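PDB 6TA8: tyrocidine synthase 2 from Brevibacillus parabrevis, which is a nonribosomal peptide synthetase, a large modular enzyme, represented in this model by a condensation domain. Local coordinates for residues Ser254-Leu266 with Ala425-Gly437. Numbering follows the deposited sequence.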
ATOM      1  N   SER A 254     -13.731  11.103  -2.425  1.00 58.94           N
ATOM      2  CA  SER A 254     -12.490  11.750  -2.032  1.00 50.11           C
ATOM      3  C   SER A 254     -12.734  13.210  -1.671  1.00 53.73           C
ATOM      4  O   SER A 254     -13.600  13.876  -2.248  1.00 56.39           O
ATOM      5  CB  SER A 254     -11.444  11.669  -3.152  1.00 56.33           C
ATOM      6  OG  SER A 254     -11.283  10.338  -3.607  1.00 62.03           O
ATOM      7  N   PHE A 255     -11.957  13.698  -0.706  1.00 51.41           N
ATOM      8  CA  PHE A 255     -11.916  15.114  -0.376  1.00 50.56           C
ATOM      9  C   PHE A 255     -10.465  15.520  -0.160  1.00 52.98           C
ATOM     10  O   PHE A 255      -9.638  14.715   0.274  1.00 58.86           O
ATOM     11  CB  PHE A 255     -12.768  15.445   0.863  1.00 50.83           C
ATOM     12  CG  PHE A 255     -12.146  15.032   2.173  1.00 52.88           C
ATOM     13  CD1 PHE A 255     -11.356  15.915   2.893  1.00 51.95           C
ATOM     14  CD2 PHE A 255     -12.377  13.771   2.696  1.00 56.50           C
ATOM     15  CE1 PHE A 255     -10.792  15.540   4.098  1.00 49.44           C
ATOM     16  CE2 PHE A 255     -11.819  13.392   3.904  1.00 50.37           C
ATOM     17  CZ  PHE A 255     -11.025  14.278   4.604  1.00 53.82           C
ATOM     18  N   ALA A 256     -10.162  16.776  -0.475  1.00 50.67           N
ATOM     19  CA  ALA A 256      -8.806  17.291  -0.390  1.00 50.77           C
ATOM     20  C   ALA A 256      -8.790  18.582   0.415  1.00 53.89           C
ATOM     21  O   ALA A 256      -9.801  19.278   0.538  1.00 55.65           O
ATOM     22  CB  ALA A 256      -8.209  17.536  -1.783  1.00 58.39           C
ATOM     23  N   LEU A 257      -7.621  18.891   0.965  1.00 59.76           N
ATOM     24  CA  LEU A 257      -7.396  20.126   1.698  1.00 58.54           C
ATOM     25  C   LEU A 257      -6.600  21.103   0.842  1.00 53.81           C
ATOM     26  O   LEU A 257      -5.821  20.702  -0.026  1.00 57.67           O
ATOM     27  CB  LEU A 257      -6.652  19.859   3.009  1.00 55.70           C
ATOM     28  CG  LEU A 257      -7.327  18.932   4.023  1.00 53.21           C
ATOM     29  CD1 LEU A 257      -6.528  18.889   5.316  1.00 53.73           C
ATOM     30  CD2 LEU A 257      -8.757  19.372   4.290  1.00 51.68           C
ATOM     31  N   THR A 258      -6.808  22.393   1.093  1.00 60.38           N
ATOM     32  CA  THR A 258      -6.062  23.419   0.383  1.00 60.51           C
ATOM     33  C   THR A 258      -4.586  23.370   0.775  1.00 57.27           C
ATOM     34  O   THR A 258      -4.215  22.868   1.841  1.00 59.46           O
ATOM     35  CB  THR A 258      -6.641  24.804   0.675  1.00 59.76           C
ATOM     36  OG1 THR A 258      -6.480  25.109   2.066  1.00 63.50           O
ATOM     37  CG2 THR A 258      -8.120  24.851   0.322  1.00 56.02           C
ATOM     38  N   VAL A 259      -3.739  23.902  -0.102  1.00 58.84           N
ATOM     39  CA  VAL A 259      -2.292  23.862   0.118  1.00 64.50           C
ATOM     40  C   VAL A 259      -1.848  24.767   1.269  1.00 63.86           C
ATOM     41  O   VAL A 259      -0.768  24.524   1.826  1.00 61.66           O
ATOM     42  CB  VAL A 259      -1.519  24.185  -1.178  1.00 64.48           C
ATOM     43  CG1 VAL A 259      -2.144  23.474  -2.366  1.00 53.45           C
ATOM     44  CG2 VAL A 259      -1.425  25.680  -1.435  1.00 65.40           C
ATOM     45  N   PRO A 260      -2.599  25.803   1.681  1.00 64.28           N
ATOM     46  CA  PRO A 260      -2.252  26.439   2.962  1.00 63.83           C
ATOM     47  C   PRO A 260      -2.639  25.599   4.165  1.00 69.59           C
ATOM     48  O   PRO A 260      -1.940  25.638   5.184  1.00 72.42           O
ATOM     49  CB  PRO A 260      -3.024  27.766   2.926  1.00 71.13           C
ATOM     50  CG  PRO A 260      -3.325  27.996   1.494  1.00 63.15           C
ATOM     51  CD  PRO A 260      -3.576  26.632   0.952  1.00 65.09           C
ATOM     52  N   GLN A 261      -3.737  24.842   4.080  1.00 64.83           N
ATOM     53  CA  GLN A 261      -4.124  23.974   5.186  1.00 63.00           C
ATOM     54  C   GLN A 261      -3.172  22.795   5.336  1.00 65.09           C
ATOM     55  O   GLN A 261      -2.953  22.315   6.453  1.00 66.71           O
ATOM     56  CB  GLN A 261      -5.554  23.470   4.989  1.00 60.12           C
ATOM     57  CG  GLN A 261      -6.632  24.512   5.230  1.00 68.21           C
ATOM     58  CD  GLN A 261      -7.978  24.090   4.674  1.00 62.46           C
ATOM     59  OE1 GLN A 261      -8.062  23.190   3.838  1.00 58.73           O
ATOM     60  NE2 GLN A 261      -9.041  24.740   5.135  1.00 58.47           N
ATOM     61  N   THR A 262      -2.597  22.320   4.228  1.00 66.61           N
ATOM     62  CA  THR A 262      -1.714  21.161   4.286  1.00 67.94           C
ATOM     63  C   THR A 262      -0.351  21.517   4.867  1.00 64.39           C
ATOM     64  O   THR A 262       0.178  20.781   5.707  1.00 67.44           O
ATOM     65  CB  THR A 262      -1.552  20.552   2.892  1.00 57.13           C
ATOM     66  OG1 THR A 262      -2.840  20.380   2.290  1.00 63.35           O
ATOM     67  CG2 THR A 262      -0.859  19.202   2.980  1.00 59.73           C
ATOM     68  N   GLU A 263       0.235  22.635   4.431  1.00 67.69           N
ATOM     69  CA  GLU A 263       1.538  23.035   4.955  1.00 73.08           C
ATOM     70  C   GLU A 263       1.461  23.404   6.430  1.00 69.13           C
ATOM     71  O   GLU A 263       2.432  23.205   7.168  1.00 71.93           O
ATOM     72  CB  GLU A 263       2.106  24.197   4.140  1.00 71.88           C
ATOM     73  CG  GLU A 263       3.049  23.766   3.028  1.00 75.15           C
ATOM     74  CD  GLU A 263       4.359  23.212   3.557  1.00 85.25           C
ATOM     75  OE1 GLU A 263       4.905  23.790   4.519  1.00 85.73           O
ATOM     76  OE2 GLU A 263       4.840  22.196   3.011  1.00 83.52           O
ATOM     77  N   ASN A 264       0.324  23.948   6.874  1.00 70.44           N
ATOM     78  CA  ASN A 264       0.110  24.132   8.306  1.00 73.22           C
ATOM     79  C   ASN A 264       0.136  22.794   9.030  1.00 76.03           C
ATOM     80  O   ASN A 264       0.702  22.678  10.124  1.00 78.12           O
ATOM     81  CB  ASN A 264      -1.217  24.850   8.553  1.00 74.34           C
ATOM     82  CG  ASN A 264      -1.147  26.334   8.247  1.00 77.50           C
ATOM     83  OD1 ASN A 264      -0.227  26.798   7.572  1.00 77.85           O
ATOM     84  ND2 ASN A 264      -2.123  27.086   8.742  1.00 65.75           N
ATOM     85  N   LEU A 265      -0.465  21.765   8.427  1.00 69.68           N
ATOM     86  CA  LEU A 265      -0.437  20.426   8.999  1.00 69.14           C
ATOM     87  C   LEU A 265       0.950  19.800   8.933  1.00 67.07           C
ATOM     88  O   LEU A 265       1.245  18.892   9.717  1.00 71.56           O
ATOM     89  CB  LEU A 265      -1.456  19.536   8.280  1.00 67.64           C
ATOM     90  CG  LEU A 265      -1.851  18.197   8.906  1.00 64.04           C
ATOM     91  CD1 LEU A 265      -3.331  17.927   8.692  1.00 64.18           C
ATOM     92  CD2 LEU A 265      -1.024  17.068   8.321  1.00 63.22           C
ATOM     93  N   LEU A 266       1.807  20.270   8.029  1.00 68.34           N
ATOM     94  CA  LEU A 266       3.132  19.693   7.838  1.00 74.74           C
ATOM     95  C   LEU A 266       4.235  20.444   8.569  1.00 78.84           C
ATOM     96  O   LEU A 266       5.254  19.836   8.913  1.00 83.19           O
ATOM     97  CB  LEU A 266       3.478  19.644   6.344  1.00 72.43           C
ATOM     98  CG  LEU A 266       2.715  18.650   5.468  1.00 66.88           C
ATOM     99  CD1 LEU A 266       2.961  18.943   3.994  1.00 57.20           C
ATOM    100  CD2 LEU A 266       3.118  17.228   5.807  1.00 61.32           C
ATOM    101  N   ALA A 425      -4.645   7.831   2.508  1.00 43.22           N
ATOM    102  CA  ALA A 425      -4.209   9.196   2.784  1.00 46.30           C
ATOM    103  C   ALA A 425      -2.893   9.439   2.065  1.00 47.11           C
ATOM    104  O   ALA A 425      -1.919   8.716   2.293  1.00 58.86           O
ATOM    105  CB  ALA A 425      -4.055   9.432   4.288  1.00 48.02           C
ATOM    106  N   MET A 426      -2.866  10.453   1.204  1.00 52.73           N
ATOM    107  CA  MET A 426      -1.663  10.801   0.466  1.00 49.60           C
ATOM    108  C   MET A 426      -1.631  12.306   0.259  1.00 58.14           C
ATOM    109  O   MET A 426      -2.672  12.969   0.248  1.00 58.97           O
ATOM    110  CB  MET A 426      -1.593  10.075  -0.883  1.00 62.66           C
ATOM    111  CG  MET A 426      -2.660  10.508  -1.877  1.00 61.07           C
ATOM    112  SD  MET A 426      -2.535   9.649  -3.459  1.00 87.97           S
ATOM    113  CE  MET A 426      -0.868  10.082  -3.952  1.00 70.06           C
ATOM    114  N   ILE A 427      -0.425  12.838   0.097  1.00 61.72           N
ATOM    115  CA  ILE A 427      -0.208  14.258  -0.151  1.00 61.06           C
ATOM    116  C   ILE A 427       0.345  14.403  -1.560  1.00 63.53           C
ATOM    117  O   ILE A 427       1.436  13.902  -1.862  1.00 69.25           O
ATOM    118  CB  ILE A 427       0.741  14.879   0.884  1.00 62.04           C
ATOM    119  CG1 ILE A 427       0.116  14.830   2.279  1.00 54.29           C
ATOM    120  CG2 ILE A 427       1.084  16.310   0.500  1.00 64.79           C
ATOM    121  CD1 ILE A 427       0.931  15.539   3.335  1.00 53.46           C
ATOM    122  N   GLU A 428      -0.405  15.083  -2.423  1.00 68.60           N
ATOM    123  CA  GLU A 428      -0.018  15.286  -3.811  1.00 69.55           C
ATOM    124  C   GLU A 428      -0.237  16.744  -4.182  1.00 69.39           C
ATOM    125  O   GLU A 428      -1.308  17.299  -3.913  1.00 71.74           O
ATOM    126  CB  GLU A 428      -0.814  14.371  -4.747  1.00 73.97           C
ATOM    127  CG  GLU A 428      -0.579  14.640  -6.223  1.00 75.94           C
ATOM    128  CD  GLU A 428      -0.732  13.396  -7.074  1.00 78.72           C
ATOM    129  OE1 GLU A 428      -0.509  12.286  -6.549  1.00 79.17           O
ATOM    130  OE2 GLU A 428      -1.075  13.529  -8.267  1.00 87.98           O
ATOM    131  N   ASP A 429       0.778  17.354  -4.799  1.00 66.82           N
ATOM    132  CA  ASP A 429       0.735  18.764  -5.193  1.00 66.00           C
ATOM    133  C   ASP A 429       0.423  19.663  -3.998  1.00 72.03           C
ATOM    134  O   ASP A 429      -0.342  20.623  -4.102  1.00 74.19           O
ATOM    135  CB  ASP A 429      -0.270  18.995  -6.327  1.00 75.37           C
ATOM    136  CG  ASP A 429       0.097  18.247  -7.594  1.00 73.66           C
ATOM    137  OD1 ASP A 429      -0.636  17.306  -7.967  1.00 67.11           O
ATOM    138  OD2 ASP A 429       1.121  18.597  -8.217  1.00 74.46           O
ATOM    139  N   GLY A 430       1.019  19.342  -2.851  1.00 70.61           N
ATOM    140  CA  GLY A 430       0.807  20.127  -1.651  1.00 60.81           C
ATOM    141  C   GLY A 430      -0.586  20.042  -1.075  1.00 64.45           C
ATOM    142  O   GLY A 430      -0.975  20.914  -0.292  1.00 65.50           O
ATOM    143  N   GLU A 431      -1.354  19.017  -1.438  1.00 62.82           N
ATOM    144  CA  GLU A 431      -2.720  18.840  -0.957  1.00 61.42           C
ATOM    145  C   GLU A 431      -2.854  17.466  -0.323  1.00 56.97           C
ATOM    146  O   GLU A 431      -2.670  16.446  -0.996  1.00 61.09           O
ATOM    147  CB  GLU A 431      -3.734  19.000  -2.092  1.00 66.39           C
ATOM    148  CG  GLU A 431      -3.893  20.426  -2.581  1.00 67.96           C
ATOM    149  CD  GLU A 431      -4.663  20.528  -3.883  1.00 81.12           C
ATOM    150  OE1 GLU A 431      -5.408  19.581  -4.211  1.00 76.61           O
ATOM    151  OE2 GLU A 431      -4.519  21.556  -4.577  1.00 90.94           O
ATOM    152  N   LEU A 432      -3.173  17.440   0.969  1.00 52.47           N
ATOM    153  CA  LEU A 432      -3.506  16.189   1.642  1.00 51.78           C
ATOM    154  C   LEU A 432      -4.877  15.732   1.165  1.00 50.30           C
ATOM    155  O   LEU A 432      -5.882  16.402   1.416  1.00 57.48           O
ATOM    156  CB  LEU A 432      -3.489  16.380   3.156  1.00 53.98           C
ATOM    157  CG  LEU A 432      -4.119  15.270   3.995  1.00 44.87           C
ATOM    158  CD1 LEU A 432      -3.186  14.074   4.096  1.00 50.04           C
ATOM    159  CD2 LEU A 432      -4.484  15.787   5.377  1.00 51.30           C
ATOM    160  N   ARG A 433      -4.923  14.602   0.466  1.00 51.63           N
ATOM    161  CA  ARG A 433      -6.145  14.120  -0.166  1.00 54.19           C
ATOM    162  C   ARG A 433      -6.514  12.766   0.420  1.00 48.31           C
ATOM    163  O   ARG A 433      -5.748  11.804   0.300  1.00 53.13           O
ATOM    164  CB  ARG A 433      -5.971  14.030  -1.684  1.00 54.94           C
ATOM    165  CG  ARG A 433      -5.416  15.305  -2.300  1.00 62.80           C
ATOM    166  CD  ARG A 433      -5.583  15.339  -3.808  1.00 76.23           C
ATOM    167  NE  ARG A 433      -4.525  14.604  -4.492  1.00 78.97           N
ATOM    168  CZ  ARG A 433      -4.719  13.486  -5.183  1.00 79.95           C
ATOM    169  NH1 ARG A 433      -3.693  12.887  -5.773  1.00 80.06           N
ATOM    170  NH2 ARG A 433      -5.935  12.969  -5.287  1.00 80.65           N
ATOM    171  N   ILE A 434      -7.685  12.696   1.046  1.00 41.49           N
ATOM    172  CA  ILE A 434      -8.194  11.473   1.657  1.00 40.67           C
ATOM    173  C   ILE A 434      -9.203  10.839   0.714  1.00 48.08           C
ATOM    174  O   ILE A 434      -9.989  11.538   0.063  1.00 49.70           O
ATOM    175  CB  ILE A 434      -8.830  11.763   3.030  1.00 44.84           C
ATOM    176  CG1 ILE A 434      -7.926  12.677   3.861  1.00 52.68           C
ATOM    177  CG2 ILE A 434      -9.127  10.466   3.769  1.00 47.75           C
ATOM    178  CD1 ILE A 434      -6.617  12.045   4.268  1.00 47.07           C
ATOM    179  N   SER A 435      -9.185   9.510   0.638  1.00 45.51           N
ATOM    180  CA  SER A 435     -10.100   8.756  -0.208  1.00 45.66           C
ATOM    181  C   SER A 435     -10.676   7.598   0.591  1.00 47.60           C
ATOM    182  O   SER A 435      -9.937   6.883   1.273  1.00 49.73           O
ATOM    183  CB  SER A 435      -9.391   8.236  -1.464  1.00 44.25           C
ATOM    184  OG  SER A 435      -8.794   9.300  -2.185  1.00 53.00           O
ATOM    185  N   VAL A 436     -11.992   7.420   0.506  1.00 45.57           N
ATOM    186  CA  VAL A 436     -12.699   6.364   1.223  1.00 42.55           C
ATOM    187  C   VAL A 436     -13.330   5.434   0.196  1.00 45.70           C
ATOM    188  O   VAL A 436     -14.159   5.868  -0.614  1.00 40.88           O
ATOM    189  CB  VAL A 436     -13.766   6.932   2.173  1.00 42.52           C
ATOM    190  CG1 VAL A 436     -14.403   5.814   2.985  1.00 37.07           C
ATOM    191  CG2 VAL A 436     -13.156   7.986   3.087  1.00 48.95           C
ATOM    192  N   GLY A 437     -12.939   4.163   0.232  1.00 46.12           N
ATOM    193  CA  GLY A 437     -13.480   3.162  -0.671  1.00 42.39           C
ATOM    194  C   GLY A 437     -14.585   2.368   0.004  1.00 44.28           C
ATOM    195  O   GLY A 437     -14.423   1.890   1.129  1.00 45.44           O
TER
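F255 and I434 pair across the edge of a mixed β-sheet, where the end of outermost strand 250-256 lies antiparallel to strand 431-439. F255 N donates to I434 O (3.0 Å), and F255 O accepts from I434 N (2.9 Å). One bond further on, L257 N reaches L432 O at 3.1 Å, tilted from the carbonyl plane, as the chain leaves the strand. The F255 side chain runs beside that of I434 and in the same direction; with CG set between backbone N and carbonyl carbon (chi1 75°), the ring leans toward I434, CE2 3.5 Å from I434 CB. Helix 445-466 covers this face, R456 touching F255 and Y455 touching I434. Facing the other way, A256 CB packs on R433 CG, and S254 OG shares a hydrogen bond with S435 OG (3.0 Å).

This sheet edge belongs to the condensation domain, built of two lobes of chloramphenicol acetyltransferase-like fold. Past the strand the chain turns into a helix that T258 N-caps, forming a capping box with Q261; its segment 259-266 runs nearly perpendicular (94°) to 431-437. The partner strand here leaves a β-hairpin closed by a type I' turn, E428 to E431. T262 links the two: its OG1 gives a hydrogen bond to T258 O and accepts one from L432 N (3.2 Å, 166° at the hydrogen). That position, anti to the carbonyl carbon, leaves CG2 against L432 CB. L432 CD2 touches both L257 CD1, whose side chain lies alongside, and L265 CD1, whose side chain crosses at about a right angle, while L266 CD2 meets I427 CD1 tip to tip at 3.7 Å.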